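Local coordinates for protein 4-oxalocrotonate tautomerase (Thermus thermophilus, PDB 3ABF) that belongs to the tautomerase enzyme family of the MIF clan and assembles from six small beta-alpha-beta subunits, at residues A[3-8]-A[42-47]. Numbering follows the deposited sequence.
Sequences VLKVTL and ILYEVR. With SO4 (sulfate ion), chain G; SO4 (sulfate ion), chain I.
K5 NZ is gripped by two sulfate ions, probably from the crystallisation liquor: it donates to O1 and O3 of one and, at 2.7 Å, to O4 of the other, while lower down the same side chain CG packs 4.2 Å from Y44 CB. CG lies opposite the backbone N (chi1 -173°) and the chain bends only at chi3, 80°, which carries NZ to the ions. K5 of other subunits binds these ions too, so the anions probably balance the clustered ammonium groups.

Behind this side chain, V6 turns its N and its O to the same edge, toward strand 42-46: N donates to I42 O over 2.8 Å in a nearly straight bond (173°), and O accepts from Y44 N. Repeated along the chain, this alternation defines a parallel beta pairing. I42 N reaches L4 O, Y44 O receives the longer bond from L8 N (3.2 Å), and L8 O takes V46 N. Three carbonyls gain a second, weaker CA-H partner: I42 O from K5 CA, Y44 O from T7 CA and L8 O from E45 CA.

The side chains sort by face. On that of K5, I42 and Y44, T7 runs alongside Y44, bringing OG1 to the ring edge 3.4 Å from CD1, while V46 CG1 lies over one ring face, offset toward the rim, and meets T7 CG2. On the other face, L43 CD2 packs 3.8 Å from V6 CB, and L8 CD2 touches E45 CG.

L4 and V6 rest on L24 of helix 14-31, the crossover of this beta-alpha-beta unit, and E45 forms a salt bridge with K17 of that helix and a hydrogen bond with Q50 of a third subunit. Beyond strand 2-9, an antiparallel strand of a second subunit continues the sheet.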
loop_
_atom_site.group_PDB
_atom_site.type_symbol
_atom_site.label_atom_id
_atom_site.label_comp_id
_atom_site.label_asym_id
_atom_site.label_seq_id
_atom_site.Cartn_x
_atom_site.Cartn_y
_atom_site.Cartn_z
ATOM N N VAL A 3 8.974 8.432 -3.131
ATOM C CA VAL A 3 7.845 7.992 -3.948
ATOM C C VAL A 3 6.575 8.656 -3.445
ATOM O O VAL A 3 6.251 8.593 -2.258
ATOM C CB VAL A 3 7.643 6.452 -3.907
ATOM C CG1 VAL A 3 6.465 6.055 -4.814
ATOM C CG2 VAL A 3 8.903 5.742 -4.347
ATOM N N LEU A 4 5.868 9.308 -4.357
ATOM C CA LEU A 4 4.624 9.970 -4.026
ATOM C C LEU A 4 3.516 9.177 -4.705
ATOM O O LEU A 4 3.472 9.104 -5.933
ATOM C CB LEU A 4 4.620 11.398 -4.571
ATOM C CG LEU A 4 5.833 12.265 -4.208
ATOM C CD1 LEU A 4 5.711 13.620 -4.887
ATOM C CD2 LEU A 4 5.917 12.426 -2.707
ATOM N N LYS A 5 2.634 8.576 -3.912
ATOM C CA LYS A 5 1.527 7.818 -4.477
ATOM C C LYS A 5 0.287 8.656 -4.279
ATOM O O LYS A 5 -0.018 9.066 -3.162
ATOM C CB LYS A 5 1.346 6.453 -3.783
ATOM C CG LYS A 5 0.312 5.613 -4.506
ATOM C CD LYS A 5 0.231 4.164 -4.033
ATOM C CE LYS A 5 -0.570 4.049 -2.760
ATOM N NZ LYS A 5 -0.927 2.625 -2.489
ATOM N N VAL A 6 -0.412 8.942 -5.369
ATOM C CA VAL A 6 -1.623 9.745 -5.300
ATOM C C VAL A 6 -2.830 8.854 -5.529
ATOM O O VAL A 6 -2.948 8.226 -6.577
ATOM C CB VAL A 6 -1.642 10.838 -6.394
ATOM C CG1 VAL A 6 -2.867 11.743 -6.215
ATOM C CG2 VAL A 6 -0.333 11.639 -6.360
ATOM N N THR A 7 -3.723 8.789 -4.552
ATOM C CA THR A 7 -4.921 7.984 -4.721
ATOM C C THR A 7 -6.039 8.955 -5.065
ATOM O O THR A 7 -6.305 9.893 -4.319
ATOM C CB THR A 7 -5.249 7.201 -3.443
ATOM O OG1 THR A 7 -4.152 6.333 -3.134
ATOM C CG2 THR A 7 -6.496 6.354 -3.636
ATOM N N LEU A 8 -6.660 8.748 -6.227
ATOM C CA LEU A 8 -7.745 9.611 -6.687
ATOM C C LEU A 8 -8.654 8.844 -7.636
ATOM O O LEU A 8 -8.279 7.792 -8.141
ATOM C CB LEU A 8 -7.184 10.837 -7.416
ATOM C CG LEU A 8 -6.521 10.616 -8.783
ATOM C CD1 LEU A 8 -6.109 11.961 -9.349
ATOM C CD2 LEU A 8 -5.304 9.701 -8.669
ATOM N N ILE A 42 3.293 7.990 -8.582
ATOM C CA ILE A 42 2.431 6.925 -9.058
ATOM C C ILE A 42 1.007 7.397 -8.856
ATOM O O ILE A 42 0.642 7.867 -7.763
ATOM C CB ILE A 42 2.639 5.619 -8.256
ATOM C CG1 ILE A 42 4.046 5.074 -8.498
ATOM C CG2 ILE A 42 1.580 4.586 -8.670
ATOM C CD1 ILE A 42 4.391 3.848 -7.643
ATOM N N LEU A 43 0.205 7.285 -9.906
ATOM C CA LEU A 43 -1.180 7.676 -9.811
ATOM C C LEU A 43 -1.977 6.396 -9.656
ATOM O O LEU A 43 -2.056 5.573 -10.576
ATOM C CB LEU A 43 -1.624 8.448 -11.066
ATOM C CG LEU A 43 -0.824 9.726 -11.365
ATOM C CD1 LEU A 43 -1.433 10.464 -12.549
ATOM C CD2 LEU A 43 -0.841 10.636 -10.147
ATOM N N TYR A 44 -2.517 6.210 -8.463
ATOM C CA TYR A 44 -3.337 5.044 -8.160
ATOM C C TYR A 44 -4.770 5.517 -8.366
ATOM O O TYR A 44 -5.366 6.094 -7.474
ATOM C CB TYR A 44 -3.135 4.629 -6.708
ATOM C CG TYR A 44 -4.066 3.531 -6.243
ATOM C CD1 TYR A 44 -4.428 3.429 -4.898
ATOM C CD2 TYR A 44 -4.612 2.617 -7.141
ATOM C CE1 TYR A 44 -5.312 2.454 -4.462
ATOM C CE2 TYR A 44 -5.514 1.631 -6.707
ATOM C CZ TYR A 44 -5.854 1.562 -5.369
ATOM O OH TYR A 44 -6.747 0.609 -4.919
ATOM N N GLU A 45 -5.304 5.279 -9.560
ATOM C CA GLU A 45 -6.651 5.708 -9.895
ATOM C C GLU A 45 -7.652 4.624 -9.532
ATOM O O GLU A 45 -7.555 3.474 -9.995
ATOM C CB GLU A 45 -6.733 6.030 -11.393
ATOM C CG GLU A 45 -5.844 7.195 -11.817
ATOM C CD GLU A 45 -5.888 7.447 -13.313
ATOM O OE1 GLU A 45 -5.127 6.799 -14.066
ATOM O OE2 GLU A 45 -6.706 8.285 -13.739
ATOM N N VAL A 46 -8.621 4.990 -8.709
ATOM C CA VAL A 46 -9.612 4.021 -8.277
ATOM C C VAL A 46 -10.951 4.286 -8.939
ATOM O O VAL A 46 -11.312 5.429 -9.220
ATOM C CB VAL A 46 -9.758 4.020 -6.746
ATOM C CG1 VAL A 46 -8.381 3.875 -6.107
ATOM C CG2 VAL A 46 -10.419 5.286 -6.278
ATOM N N ARG A 47 -11.677 3.213 -9.207
ATOM C CA ARG A 47 -12.965 3.345 -9.850
ATOM C C ARG A 47 -14.020 3.707 -8.825
ATOM O O ARG A 47 -13.839 3.495 -7.637
ATOM C CB ARG A 47 -13.305 2.053 -10.597
ATOM C CG ARG A 47 -12.253 1.742 -11.679
ATOM C CD ARG A 47 -12.822 0.873 -12.777
ATOM N NE ARG A 47 -13.061 -0.494 -12.322
ATOM C CZ ARG A 47 -12.110 -1.416 -12.205
ATOM N NH1 ARG A 47 -12.422 -2.635 -11.782
ATOM N NH2 ARG A 47 -10.849 -1.116 -12.514
HETATM S S SO4 G . -2.178 2.407 0.829
HETATM O O1 SO4 G . -2.417 1.512 -0.314
HETATM O O2 SO4 G . -1.694 1.641 1.990
HETATM O O3 SO4 G . -1.168 3.406 0.446
HETATM O O4 SO4 G . -3.433 3.094 1.178
HETATM S S SO4 I . 2.455 0.954 -1.903
HETATM O O1 SO4 I . 3.444 0.065 -2.513
HETATM O O2 SO4 I . 1.919 0.326 -0.687
HETATM O O3 SO4 I . 3.079 2.233 -1.544
HETATM O O4 SO4 I . 1.369 1.189 -2.872
#